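Local coordinates for protein O-succinylhomoserine sulfhydrylase (Mycobacterium tuberculosis, PDB 3NDN) that probably catalyses the pyridoxal-phosphate-dependent formation of L-homocysteine from O-succinyl-L-homoserine and hydrogen sulfide, a step in methionine biosynthesis, at residues 87-90 with 91-95; 205-208 with 209-212; 24-27 with 28-31; 263-266 with 267-271; 244-248 with 249-253. One frame throughout, in Å; residues are numbered along the deposited sequence.

Contact 1 (87-90 with 91-95); sequences EERL and RLIEG
The last turns of helix 81-94 carry an i to i+3 salt bridge between Glu88 and Arg91. The two side chains run side by side and point the same way. Arg91 grips the carboxylate side-on with two nitrogens. NE meets Glu88 OE1 at 2.9 Å, and NH2 meets Glu88 OE2 at 2.8 Å. Both bonds are almost straight and lie in the guanidinium plane. The carboxylate is turned 54° against that plane, and both its oxygens are met from above. A bend at chi3 of Arg91 (64°) turns the guanidinium across the helix surface, alongside the Glu88 carboxylate. Arg91 NH1 also bonds to Ala96 O, so all three nitrogens of the group have a partner. Next to the pair, Leu92 CD1 packs on Glu88 CG at 4.1 Å.

Arg89 points elsewhere, and Glu46 and Glu275 of the same chain take its charge. Ile93 CG1 lies 3.4 Å from Arg89 O, and the same oxygen accepts Ile93 N at 3.1 Å. Leu90 packs on strand 238-242, and Glu94 bonds to Tyr223 OH. Glu94 N closes the turn on Leu90 O at 3.1 Å. Gly95 N reaches Arg91 O at 2.9 Å, and Gly95 then leaves helical geometry with positive phi. A glycine of positive phi just past the last helical residue is a classic C-terminal end of an alpha-helix.

Contact 2 (205-208 with 209-212); sequences FATP and LLQQ
Thr207 sets its hydroxyl against the backbone of Leu209, and OG1 also touches Leu209 CB at 3.6 Å. OG1 accepts Leu209 N at 3.2 Å, two residues on, which makes an ST turn. The same hydroxyl donates to Ala206 O at 2.6 Å. That bond lies in the carbonyl plane, on a lone pair. With chi1 at 86°, OG1 sits between the backbone N and the carbonyl carbon, from where it serves both partners. The two bonds fix the rotation of the side chain.

The carbonyl of Thr207 holds the rest of the short turn. It takes Leu210 N at 3.2 Å from above the carbonyl plane, and Gln211 N by a longer, weak bond. Leu210 CB lies 3.4 Å from Ala206 O. The methyl of Ala206 meets Gln211 CB at 3.7 Å. From there the Gln211 side chain extends, and its NE2 bonds to Asn203 OD1 and Thr174 O. Gln212 rests its CG near Pro208 O at 3.5 Å.

The turn belongs to the beta-alpha-beta unit made by strand 198-202, helix 207-210 and strand 220-224. Thr207 touches His228, the neighbour in sequence of Lys227, the predicted pyridoxal phosphate lysine. Leu209 packs on Leu277 and Val281 of helix 277-296, and Leu210 on Asn285 of that helix. Gln27 of helix 27-33 lies against Leu209 and Gln212, so the turn touches both helices.

Contact 3 (24-27 with 28-31); sequences GVSQ and ATVG
Ala28 comes close to the N-cap residue Ser26, with its CB 4.0 Å from Ser26 OG. A water accepts Ala28 N at 3.0 Å and makes a weak bond to Ser26 OG, so it links the first turn to the cap residue. Thr29 follows. Its CG2 meets Val25 CB at 4.0 Å, the two side chains crossing at about a right angle. Thr29 OG1 turns to Asp404 OD2 and Asp401 N of the second subunit. Asp404 of that subunit also takes Ser26 N.

Val30 makes the first helical bond, from its N to Ser26 O at 3.2 Å and in the carbonyl plane. Its CG1 branch packs on Val25 CG2 at 4.0 Å. That branch is anti to the carbonyl carbon (chi1 -58°), which swings it back over the start of the helix. The other branch, CG2, lies 3.3 Å from Gln27 O. Gly31 N then bonds to the same Gln27 O at 3.3 Å.

Val25 just before the N-cap and Val30 five residues later form a hydrophobic staple. It is a motif of alpha-helix N-termini, here set at a subunit boundary.

Contact 4 (263-266 with 267-271); sequences SAFN and AWVLL
Phe265 and Trp268 both swing their rings out with CG anti to the backbone N (chi1 176° and 173°), one turn apart on helix 264-273. The rings come nearest at Phe265 CE1 and Trp268 CZ3, 4.4 Å apart. The tryptophan meets the phenylalanine ring at a slant. Val269 fills in from the next position. Its CG2 branch approaches Phe265 CE2 at 3.8 Å, also obliquely to the ring. CG2 is the branch beside the backbone N, and it lies 3.6 Å from Phe265 O as well. That carbonyl sits at the edge of the indole, and Trp268 CB is 3.4 Å from it. It accepts Val269 N at 3.1 Å in a nearly straight bond.

Asn266 lies on another side of the helix. Its OD1 sits at the edge of the Phe265 ring, in plane, and bonds to Ser263 OG of the third subunit. Its ND2 goes to Leu236 O. Leu270 packs CG on Asn266 O at 3.3 Å, the same oxygen that takes Leu270 N at 3.0 Å. Ser263 is the N-cap, and its OG accepts Phe265 N at 3.2 Å.

Apolar ring packing and hydrogen bonds meet here at the subunit interface. The Phe265 ring stacks on Phe265 of the third subunit, beside reciprocal Ser263 to Asn266 bonds. The cap serine therefore serves both its own helix and the tetramer, and the buried amide has partners at both its oxygen and its nitrogen.

Contact 5 (244-248 with 249-253); sequences REYID and GPVQK
Glu245 meets the next turn through its backbone. Its O receives a CA-H...O contact from Gly249 CA at 3.3 Å. Tyr246 makes the main side-chain contact. Val251 CG2 sits over one face of its ring, 3.7 Å from the centroid and 17° off the ring normal, a CH-pi contact. The methyl is offset toward the rim and comes nearest to Tyr246 CZ. Tyr246 CG is anti to the backbone N (chi1 169°), which sends the ring outward from the helix, where one face meets this methyl. Pro250 CG adds an oblique touch at Tyr246 CD1, 4.1 Å away, the two side chains crossing at about a right angle. The phenol OH bonds to Ser112 O.

The carbonyl of Tyr246 accepts Val251 N, five residues on, at 3.2 Å and with a C=O...N angle of 174°. Gly249 N adds a weak bond to the same oxygen, and Pro250 CD lies 3.3 Å from it. Ile247 takes Gln252 N at 3.0 Å through its O. That bond is bent and weak. The Ile247 side chain packs instead on strands 98-102 and 238-242. Asp248 O faces the Gln252 side chain, with Gln252 CB 3.5 Å and Gln252 CD 3.6 Å from Asp248 O.

Proline has no N-H to give. The helix passes it by a wider pi-type turn at 249-251, kinked at 249-250, with Val251 N and, weakly, Gln252 N each reaching five residues back. The tyrosine ring and the valine methyl span that turn by apolar contact, while the ring's hydroxyl is tied to Ser112.

Along the chain they run contact 3, 1, 2, 5, 4. Contact 1 is central: centre to centre it lies about 10 Å from contact 3, about 13 Å from contact 2 and about 15 Å from contact 4, touching all three. Gln27 joins three of them, probably bonding Ile93 O while packing on the turn at 205-212. Arg89 probably bonds Leu271 O, tying helix 81-94 to helix 264-273. Contact 5, on helix 244-258, stands about 7 Å from contact 1 at the nearest atoms. Contact 1 packs on the seven-stranded sheet, and contacts 3 and 4 touch the second subunit, so the cluster runs from sheet to subunit interface. Contacts 4 and 5 also reach the third.

Contact 1 (87-90 with 91-95)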
loop_
_atom_site.group_PDB
_atom_site.type_symbol
_atom_site.label_atom_id
_atom_site.label_comp_id
_atom_site.label_asym_id
_atom_site.label_seq_id
_atom_site.Cartn_x
_atom_site.Cartn_y
_atom_site.Cartn_z
ATOM N N GLU A 87 -8.352 -13.606 9.719
ATOM C CA GLU A 87 -8.530 -14.977 10.266
ATOM C C GLU A 87 -9.928 -15.137 10.886
ATOM O O GLU A 87 -10.623 -16.131 10.629
ATOM C CB GLU A 87 -7.469 -15.309 11.321
ATOM C CG GLU A 87 -6.050 -15.610 10.790
ATOM C CD GLU A 87 -4.965 -15.644 11.880
ATOM O OE1 GLU A 87 -5.207 -15.115 12.999
ATOM O OE2 GLU A 87 -3.845 -16.195 11.621
ATOM N N GLU A 88 -10.337 -14.162 11.692
ATOM C CA GLU A 88 -11.629 -14.269 12.389
ATOM C C GLU A 88 -12.838 -14.070 11.484
ATOM O O GLU A 88 -13.865 -14.756 11.638
ATOM C CB GLU A 88 -11.669 -13.346 13.611
ATOM C CG GLU A 88 -12.990 -13.378 14.396
ATOM C CD GLU A 88 -13.135 -14.577 15.328
ATOM O OE1 GLU A 88 -12.233 -15.466 15.350
ATOM O OE2 GLU A 88 -14.168 -14.617 16.057
ATOM N N ARG A 89 -12.739 -13.138 10.532
ATOM C CA ARG A 89 -13.807 -12.943 9.546
ATOM C C ARG A 89 -14.057 -14.214 8.710
ATOM O O ARG A 89 -15.211 -14.629 8.535
ATOM C CB ARG A 89 -13.525 -11.704 8.650
ATOM C CG ARG A 89 -14.659 -11.332 7.669
ATOM C CD ARG A 89 -14.452 -9.906 7.076
ATOM N NE ARG A 89 -14.594 -8.873 8.110
ATOM C CZ ARG A 89 -14.495 -7.554 7.905
ATOM N NH1 ARG A 89 -14.655 -6.716 8.932
ATOM N NH2 ARG A 89 -14.221 -7.066 6.693
ATOM N N LEU A 90 -12.987 -14.856 8.220
ATOM C CA LEU A 90 -13.135 -16.100 7.453
ATOM C C LEU A 90 -13.671 -17.242 8.354
ATOM O O LEU A 90 -14.505 -18.033 7.917
ATOM C CB LEU A 90 -11.788 -16.521 6.783
ATOM C CG LEU A 90 -11.758 -17.779 5.891
ATOM C CD1 LEU A 90 -12.801 -17.756 4.756
ATOM C CD2 LEU A 90 -10.325 -18.090 5.349
ATOM N N ARG A 91 -13.210 -17.300 9.601
ATOM C CA ARG A 91 -13.660 -18.327 10.565
ATOM C C ARG A 91 -15.176 -18.196 10.818
ATOM O O ARG A 91 -15.898 -19.206 10.871
ATOM C CB ARG A 91 -12.885 -18.216 11.900
ATOM C CG ARG A 91 -13.135 -19.403 12.906
ATOM C CD ARG A 91 -12.792 -19.025 14.382
ATOM N NE ARG A 91 -13.639 -17.951 14.923
ATOM C CZ ARG A 91 -14.951 -18.041 15.171
ATOM N NH1 ARG A 91 -15.637 -19.164 14.911
ATOM N NH2 ARG A 91 -15.600 -16.984 15.663
ATOM N N LEU A 92 -15.647 -16.957 10.947
ATOM C CA LEU A 92 -17.085 -16.663 11.135
ATOM C C LEU A 92 -17.918 -17.099 9.937
ATOM O O LEU A 92 -18.958 -17.733 10.126
ATOM C CB LEU A 92 -17.339 -15.176 11.430
ATOM C CG LEU A 92 -16.991 -14.730 12.868
ATOM C CD1 LEU A 92 -16.808 -13.209 12.963
ATOM C CD2 LEU A 92 -18.057 -15.209 13.871
ATOM N N ILE A 93 -17.464 -16.763 8.726
ATOM C CA ILE A 93 -18.156 -17.183 7.469
ATOM C C ILE A 93 -18.284 -18.714 7.340
ATOM O O ILE A 93 -19.335 -19.243 6.916
ATOM C CB ILE A 93 -17.460 -16.560 6.214
ATOM C CG1 ILE A 93 -17.676 -15.032 6.188
ATOM C CG2 ILE A 93 -17.943 -17.219 4.890
ATOM C CD1 ILE A 93 -16.819 -14.284 5.143
ATOM N N GLU A 94 -17.213 -19.424 7.688
ATOM C CA GLU A 94 -17.129 -20.880 7.503
ATOM C C GLU A 94 -17.819 -21.678 8.622
ATOM O O GLU A 94 -18.328 -22.789 8.385
ATOM C CB GLU A 94 -15.648 -21.285 7.356
ATOM C CG GLU A 94 -15.351 -22.795 7.115
ATOM C CD GLU A 94 -15.662 -23.256 5.686
ATOM O OE1 GLU A 94 -15.648 -22.424 4.754
ATOM O OE2 GLU A 94 -15.928 -24.463 5.499
ATOM N N GLY A 95 -17.839 -21.119 9.832
ATOM C CA GLY A 95 -18.345 -21.822 11.036
ATOM C C GLY A 95 -17.376 -22.872 11.579
ATOM O O GLY A 95 -17.800 -23.966 11.981
#

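Contact 2 (205-208 with 209-212)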
loop_
_atom_site.group_PDB
_atom_site.type_symbol
_atom_site.label_atom_id
_atom_site.label_comp_id
_atom_site.label_asym_id
_atom_site.label_seq_id
_atom_site.Cartn_x
_atom_site.Cartn_y
_atom_site.Cartn_z
ATOM N N PHE A 205 -12.432 -24.577 -5.490
ATOM C CA PHE A 205 -13.400 -24.583 -6.602
ATOM C C PHE A 205 -14.799 -24.071 -6.201
ATOM O O PHE A 205 -15.391 -23.235 -6.895
ATOM C CB PHE A 205 -13.495 -26.015 -7.152
ATOM C CG PHE A 205 -14.118 -26.129 -8.533
ATOM C CD1 PHE A 205 -13.310 -26.226 -9.669
ATOM C CD2 PHE A 205 -15.505 -26.181 -8.690
ATOM C CE1 PHE A 205 -13.869 -26.360 -10.942
ATOM C CE2 PHE A 205 -16.083 -26.319 -9.969
ATOM C CZ PHE A 205 -15.255 -26.406 -11.094
ATOM N N ALA A 206 -15.310 -24.549 -5.067
ATOM C CA ALA A 206 -16.679 -24.240 -4.633
ATOM C C ALA A 206 -16.885 -22.930 -3.847
ATOM O O ALA A 206 -17.955 -22.314 -3.945
ATOM C CB ALA A 206 -17.239 -25.421 -3.838
ATOM N N THR A 207 -15.874 -22.521 -3.073
ATOM C CA THR A 207 -15.968 -21.429 -2.078
ATOM C C THR A 207 -16.893 -21.813 -0.902
ATOM O O THR A 207 -17.747 -22.698 -1.049
ATOM C CB THR A 207 -16.461 -20.062 -2.683
ATOM O OG1 THR A 207 -17.899 -20.025 -2.689
ATOM C CG2 THR A 207 -15.930 -19.839 -4.112
ATOM N N PRO A 208 -16.741 -21.140 0.262
ATOM C CA PRO A 208 -17.623 -21.399 1.422
ATOM C C PRO A 208 -19.092 -21.033 1.192
ATOM O O PRO A 208 -19.969 -21.369 2.011
ATOM C CB PRO A 208 -17.025 -20.529 2.546
ATOM C CG PRO A 208 -16.041 -19.625 1.902
ATOM C CD PRO A 208 -15.607 -20.258 0.609
ATOM N N LEU A 209 -19.374 -20.375 0.079
ATOM C CA LEU A 209 -20.737 -19.980 -0.189
ATOM C C LEU A 209 -21.552 -21.112 -0.834
ATOM O O LEU A 209 -22.780 -21.141 -0.697
ATOM C CB LEU A 209 -20.769 -18.708 -1.031
ATOM C CG LEU A 209 -20.627 -17.370 -0.290
ATOM C CD1 LEU A 209 -19.420 -17.302 0.645
ATOM C CD2 LEU A 209 -20.568 -16.259 -1.294
ATOM N N LEU A 210 -20.881 -22.029 -1.534
ATOM C CA LEU A 210 -21.608 -23.071 -2.293
ATOM C C LEU A 210 -21.494 -24.507 -1.752
ATOM O O LEU A 210 -22.273 -25.372 -2.149
ATOM C CB LEU A 210 -21.246 -23.027 -3.779
ATOM C CG LEU A 210 -21.385 -21.697 -4.531
ATOM C CD1 LEU A 210 -21.014 -21.891 -5.984
ATOM C CD2 LEU A 210 -22.806 -21.101 -4.396
ATOM N N GLN A 211 -20.535 -24.751 -0.862
ATOM C CA GLN A 211 -20.276 -26.094 -0.295
ATOM C C GLN A 211 -19.666 -25.949 1.107
ATOM O O GLN A 211 -18.641 -25.270 1.272
ATOM C CB GLN A 211 -19.326 -26.883 -1.208
ATOM C CG GLN A 211 -19.030 -28.320 -0.758
ATOM C CD GLN A 211 -18.347 -29.135 -1.839
ATOM O OE1 GLN A 211 -18.971 -29.980 -2.477
ATOM N NE2 GLN A 211 -17.056 -28.890 -2.049
ATOM N N GLN A 212 -20.287 -26.578 2.108
ATOM C CA GLN A 212 -19.828 -26.450 3.508
ATOM C C GLN A 212 -19.462 -27.784 4.185
ATOM O O GLN A 212 -20.331 -28.608 4.500
ATOM C CB GLN A 212 -20.848 -25.650 4.333
ATOM C CG GLN A 212 -20.810 -24.160 3.992
ATOM C CD GLN A 212 -21.632 -23.304 4.920
ATOM O OE1 GLN A 212 -22.866 -23.363 4.901
ATOM N NE2 GLN A 212 -20.953 -22.476 5.733
#

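Contact 3 (24-27 with 28-31)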
loop_
_atom_site.group_PDB
_atom_site.type_symbol
_atom_site.label_atom_id
_atom_site.label_comp_id
_atom_site.label_asym_id
_atom_site.label_seq_id
_atom_site.Cartn_x
_atom_site.Cartn_y
_atom_site.Cartn_z
ATOM N N GLY A 24 -27.876 -14.493 15.849
ATOM C CA GLY A 24 -28.655 -14.967 14.698
ATOM C C GLY A 24 -28.402 -14.328 13.340
ATOM O O GLY A 24 -29.074 -14.676 12.363
ATOM N N VAL A 25 -27.439 -13.410 13.259
ATOM C CA VAL A 25 -27.113 -12.738 11.982
ATOM C C VAL A 25 -26.610 -13.727 10.912
ATOM O O VAL A 25 -25.995 -14.746 11.241
ATOM C CB VAL A 25 -26.100 -11.547 12.173
ATOM C CG1 VAL A 25 -26.735 -10.407 12.958
ATOM C CG2 VAL A 25 -24.816 -12.011 12.840
ATOM N N SER A 26 -26.874 -13.423 9.640
ATOM C CA SER A 26 -26.550 -14.317 8.524
ATOM C C SER A 26 -25.081 -14.256 8.048
ATOM O O SER A 26 -24.296 -13.403 8.512
ATOM C CB SER A 26 -27.474 -14.032 7.349
ATOM O OG SER A 26 -27.143 -12.784 6.768
ATOM N N GLN A 27 -24.731 -15.173 7.135
ATOM C CA GLN A 27 -23.395 -15.259 6.501
ATOM C C GLN A 27 -23.001 -13.947 5.786
ATOM O O GLN A 27 -21.848 -13.532 5.850
ATOM C CB GLN A 27 -23.336 -16.449 5.522
ATOM C CG GLN A 27 -21.927 -17.068 5.291
ATOM C CD GLN A 27 -21.914 -18.218 4.268
ATOM O OE1 GLN A 27 -22.582 -18.154 3.234
ATOM N NE2 GLN A 27 -21.126 -19.261 4.548
ATOM N N ALA A 28 -23.967 -13.277 5.153
ATOM C CA ALA A 28 -23.705 -12.003 4.455
ATOM C C ALA A 28 -23.296 -10.899 5.427
ATOM O O ALA A 28 -22.345 -10.158 5.186
ATOM C CB ALA A 28 -24.917 -11.568 3.646
ATOM N N THR A 29 -24.039 -10.786 6.521
ATOM C CA THR A 29 -23.768 -9.798 7.565
ATOM C C THR A 29 -22.390 -9.954 8.250
ATOM O O THR A 29 -21.686 -8.947 8.472
ATOM C CB THR A 29 -24.921 -9.798 8.588
ATOM O OG1 THR A 29 -26.135 -9.468 7.915
ATOM C CG2 THR A 29 -24.687 -8.801 9.678
ATOM N N VAL A 30 -21.985 -11.190 8.576
ATOM C CA VAL A 30 -20.663 -11.398 9.197
ATOM C C VAL A 30 -19.513 -11.081 8.242
ATOM O O VAL A 30 -18.430 -10.694 8.686
ATOM C CB VAL A 30 -20.440 -12.836 9.847
ATOM C CG1 VAL A 30 -21.494 -13.143 10.935
ATOM C CG2 VAL A 30 -20.400 -13.923 8.801
ATOM N N GLY A 31 -19.725 -11.281 6.937
ATOM C CA GLY A 31 -18.696 -10.924 5.957
ATOM C C GLY A 31 -18.435 -9.422 5.875
ATOM O O GLY A 31 -17.308 -8.993 5.604
HETATM O O HOH W 1 -26.356 -14.791 4.184
#

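Contact 4 (263-266 with 267-271)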
loop_
_atom_site.group_PDB
_atom_site.type_symbol
_atom_site.label_atom_id
_atom_site.label_comp_id
_atom_site.label_asym_id
_atom_site.label_seq_id
_atom_site.Cartn_x
_atom_site.Cartn_y
_atom_site.Cartn_z
ATOM N N SER A 263 1.522 -11.529 4.857
ATOM C CA SER A 263 1.882 -10.130 5.035
ATOM C C SER A 263 0.647 -9.344 5.540
ATOM O O SER A 263 -0.460 -9.590 5.094
ATOM C CB SER A 263 2.385 -9.555 3.716
ATOM O OG SER A 263 2.340 -8.142 3.734
ATOM N N ALA A 264 0.840 -8.426 6.482
ATOM C CA ALA A 264 -0.269 -7.566 6.944
ATOM C C ALA A 264 -0.919 -6.724 5.832
ATOM O O ALA A 264 -2.121 -6.394 5.924
ATOM C CB ALA A 264 0.199 -6.659 8.137
ATOM N N PHE A 265 -0.149 -6.351 4.798
ATOM C CA PHE A 265 -0.720 -5.621 3.651
ATOM C C PHE A 265 -1.702 -6.555 2.897
ATOM O O PHE A 265 -2.846 -6.184 2.624
ATOM C CB PHE A 265 0.367 -5.092 2.680
ATOM C CG PHE A 265 -0.195 -4.429 1.443
ATOM C CD1 PHE A 265 -0.526 -3.073 1.456
ATOM C CD2 PHE A 265 -0.445 -5.172 0.275
ATOM C CE1 PHE A 265 -1.067 -2.453 0.323
ATOM C CE2 PHE A 265 -0.974 -4.577 -0.847
ATOM C CZ PHE A 265 -1.304 -3.209 -0.835
ATOM N N ASN A 266 -1.256 -7.773 2.602
ATOM C CA ASN A 266 -2.105 -8.767 1.917
ATOM C C ASN A 266 -3.369 -9.070 2.753
ATOM O O ASN A 266 -4.456 -9.228 2.206
ATOM C CB ASN A 266 -1.329 -10.074 1.632
ATOM C CG ASN A 266 -0.248 -9.905 0.562
ATOM O OD1 ASN A 266 0.377 -8.837 0.435
ATOM N ND2 ASN A 266 -0.016 -10.963 -0.210
ATOM N N ALA A 267 -3.210 -9.125 4.075
ATOM C CA ALA A 267 -4.323 -9.411 4.998
ATOM C C ALA A 267 -5.416 -8.334 4.881
ATOM O O ALA A 267 -6.607 -8.646 4.909
ATOM C CB ALA A 267 -3.808 -9.501 6.459
ATOM N N TRP A 268 -5.000 -7.077 4.750
ATOM C CA TRP A 268 -5.935 -5.951 4.540
ATOM C C TRP A 268 -6.680 -6.117 3.197
ATOM O O TRP A 268 -7.924 -6.018 3.151
ATOM C CB TRP A 268 -5.179 -4.618 4.606
ATOM C CG TRP A 268 -5.986 -3.387 4.251
ATOM C CD1 TRP A 268 -6.872 -2.719 5.055
ATOM C CD2 TRP A 268 -5.950 -2.673 3.013
ATOM N NE1 TRP A 268 -7.386 -1.627 4.391
ATOM C CE2 TRP A 268 -6.849 -1.583 3.130
ATOM C CE3 TRP A 268 -5.254 -2.857 1.803
ATOM C CZ2 TRP A 268 -7.060 -0.663 2.090
ATOM C CZ3 TRP A 268 -5.458 -1.941 0.767
ATOM C CH2 TRP A 268 -6.362 -0.858 0.918
ATOM N N VAL A 269 -5.939 -6.402 2.129
ATOM C CA VAL A 269 -6.563 -6.659 0.813
ATOM C C VAL A 269 -7.656 -7.762 0.874
ATOM O O VAL A 269 -8.787 -7.572 0.378
ATOM C CB VAL A 269 -5.516 -6.984 -0.298
ATOM C CG1 VAL A 269 -6.235 -7.365 -1.620
ATOM C CG2 VAL A 269 -4.579 -5.795 -0.525
ATOM N N LEU A 270 -7.319 -8.884 1.516
ATOM C CA LEU A 270 -8.191 -10.042 1.593
ATOM C C LEU A 270 -9.412 -9.868 2.507
ATOM O O LEU A 270 -10.481 -10.317 2.157
ATOM C CB LEU A 270 -7.389 -11.303 1.971
ATOM C CG LEU A 270 -6.274 -11.687 0.983
ATOM C CD1 LEU A 270 -5.486 -12.913 1.462
ATOM C CD2 LEU A 270 -6.822 -11.933 -0.430
ATOM N N LEU A 271 -9.249 -9.244 3.680
ATOM C CA LEU A 271 -10.385 -9.013 4.593
ATOM C C LEU A 271 -11.432 -8.050 4.005
ATOM O O LEU A 271 -12.640 -8.179 4.283
ATOM C CB LEU A 271 -9.880 -8.527 5.998
ATOM C CG LEU A 271 -9.314 -7.116 6.211
ATOM C CD1 LEU A 271 -10.472 -6.065 6.493
ATOM C CD2 LEU A 271 -8.296 -7.062 7.362
#

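Contact 5 (244-248 with 249-253)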
loop_
_atom_site.group_PDB
_atom_site.type_symbol
_atom_site.label_atom_id
_atom_site.label_comp_id
_atom_site.label_asym_id
_atom_site.label_seq_id
_atom_site.Cartn_x
_atom_site.Cartn_y
_atom_site.Cartn_z
ATOM N N ARG A 244 -9.468 -26.350 17.715
ATOM C CA ARG A 244 -8.538 -25.535 18.523
ATOM C C ARG A 244 -7.202 -26.229 18.850
ATOM O O ARG A 244 -6.141 -25.612 18.715
ATOM C CB ARG A 244 -9.201 -25.009 19.807
ATOM C CG ARG A 244 -8.303 -24.024 20.616
ATOM C CD ARG A 244 -8.721 -23.870 22.090
ATOM N NE ARG A 244 -9.267 -25.112 22.655
ATOM C CZ ARG A 244 -8.547 -26.122 23.151
ATOM N NH1 ARG A 244 -7.215 -26.074 23.184
ATOM N NH2 ARG A 244 -9.172 -27.198 23.612
ATOM N N GLU A 245 -7.242 -27.492 19.283
ATOM C CA GLU A 245 -5.999 -28.169 19.693
ATOM C C GLU A 245 -5.041 -28.406 18.527
ATOM O O GLU A 245 -3.822 -28.419 18.713
ATOM C CB GLU A 245 -6.263 -29.472 20.488
ATOM C CG GLU A 245 -7.286 -30.439 19.880
ATOM C CD GLU A 245 -6.740 -31.286 18.723
ATOM O OE1 GLU A 245 -7.544 -31.654 17.830
ATOM O OE2 GLU A 245 -5.515 -31.592 18.709
ATOM N N TYR A 246 -5.607 -28.596 17.330
ATOM C CA TYR A 246 -4.839 -28.806 16.102
ATOM C C TYR A 246 -4.203 -27.493 15.602
ATOM O O TYR A 246 -3.014 -27.459 15.252
ATOM C CB TYR A 246 -5.766 -29.426 15.034
ATOM C CG TYR A 246 -5.238 -29.477 13.599
ATOM C CD1 TYR A 246 -4.236 -30.379 13.224
ATOM C CD2 TYR A 246 -5.778 -28.645 12.605
ATOM C CE1 TYR A 246 -3.776 -30.439 11.895
ATOM C CE2 TYR A 246 -5.326 -28.703 11.279
ATOM C CZ TYR A 246 -4.323 -29.591 10.937
ATOM O OH TYR A 246 -3.881 -29.644 9.628
ATOM N N ILE A 247 -4.991 -26.420 15.588
ATOM C CA ILE A 247 -4.525 -25.114 15.084
ATOM C C ILE A 247 -3.475 -24.510 16.033
ATOM O O ILE A 247 -2.423 -24.020 15.583
ATOM C CB ILE A 247 -5.731 -24.120 14.856
ATOM C CG1 ILE A 247 -6.748 -24.700 13.853
ATOM C CG2 ILE A 247 -5.258 -22.726 14.391
ATOM C CD1 ILE A 247 -6.255 -24.794 12.382
ATOM N N ASP A 248 -3.744 -24.587 17.338
ATOM C CA ASP A 248 -2.839 -24.058 18.376
ATOM C C ASP A 248 -1.657 -24.991 18.706
ATOM O O ASP A 248 -0.722 -24.577 19.399
ATOM C CB ASP A 248 -3.596 -23.774 19.690
ATOM C CG ASP A 248 -4.597 -22.608 19.586
ATOM O OD1 ASP A 248 -4.643 -21.889 18.557
ATOM O OD2 ASP A 248 -5.350 -22.412 20.568
ATOM N N GLY A 249 -1.707 -26.233 18.228
ATOM C CA GLY A 249 -0.697 -27.254 18.547
ATOM C C GLY A 249 0.310 -27.482 17.428
ATOM O O GLY A 249 1.236 -26.691 17.276
ATOM N N PRO A 250 0.127 -28.560 16.633
ATOM C CA PRO A 250 1.061 -28.885 15.542
ATOM C C PRO A 250 1.097 -27.855 14.395
ATOM O O PRO A 250 2.171 -27.620 13.826
ATOM C CB PRO A 250 0.585 -30.259 15.054
ATOM C CG PRO A 250 -0.847 -30.334 15.480
ATOM C CD PRO A 250 -0.940 -29.567 16.764
ATOM N N VAL A 251 -0.048 -27.243 14.068
ATOM C CA VAL A 251 -0.060 -26.154 13.069
ATOM C C VAL A 251 0.744 -24.925 13.536
ATOM O O VAL A 251 1.634 -24.462 12.816
ATOM C CB VAL A 251 -1.493 -25.741 12.619
ATOM C CG1 VAL A 251 -1.450 -24.510 11.675
ATOM C CG2 VAL A 251 -2.185 -26.894 11.920
ATOM N N GLN A 252 0.444 -24.418 14.734
ATOM C CA GLN A 252 1.174 -23.269 15.286
ATOM C C GLN A 252 2.689 -23.507 15.303
ATOM O O GLN A 252 3.461 -22.616 14.959
ATOM C CB GLN A 252 0.674 -22.904 16.690
ATOM C CG GLN A 252 1.267 -21.608 17.268
ATOM C CD GLN A 252 0.879 -21.388 18.736
ATOM O OE1 GLN A 252 -0.271 -21.062 19.050
ATOM N NE2 GLN A 252 1.841 -21.576 19.640
ATOM N N LYS A 253 3.110 -24.706 15.690
ATOM C CA LYS A 253 4.542 -25.023 15.727
ATOM C C LYS A 253 5.207 -24.868 14.360
ATOM O O LYS A 253 6.269 -24.239 14.253
ATOM C CB LYS A 253 4.774 -26.425 16.294
ATOM C CG LYS A 253 6.233 -26.758 16.547
ATOM C CD LYS A 253 6.381 -28.148 17.126
ATOM C CE LYS A 253 7.835 -28.438 17.486
ATOM N NZ LYS A 253 8.033 -29.898 17.760
#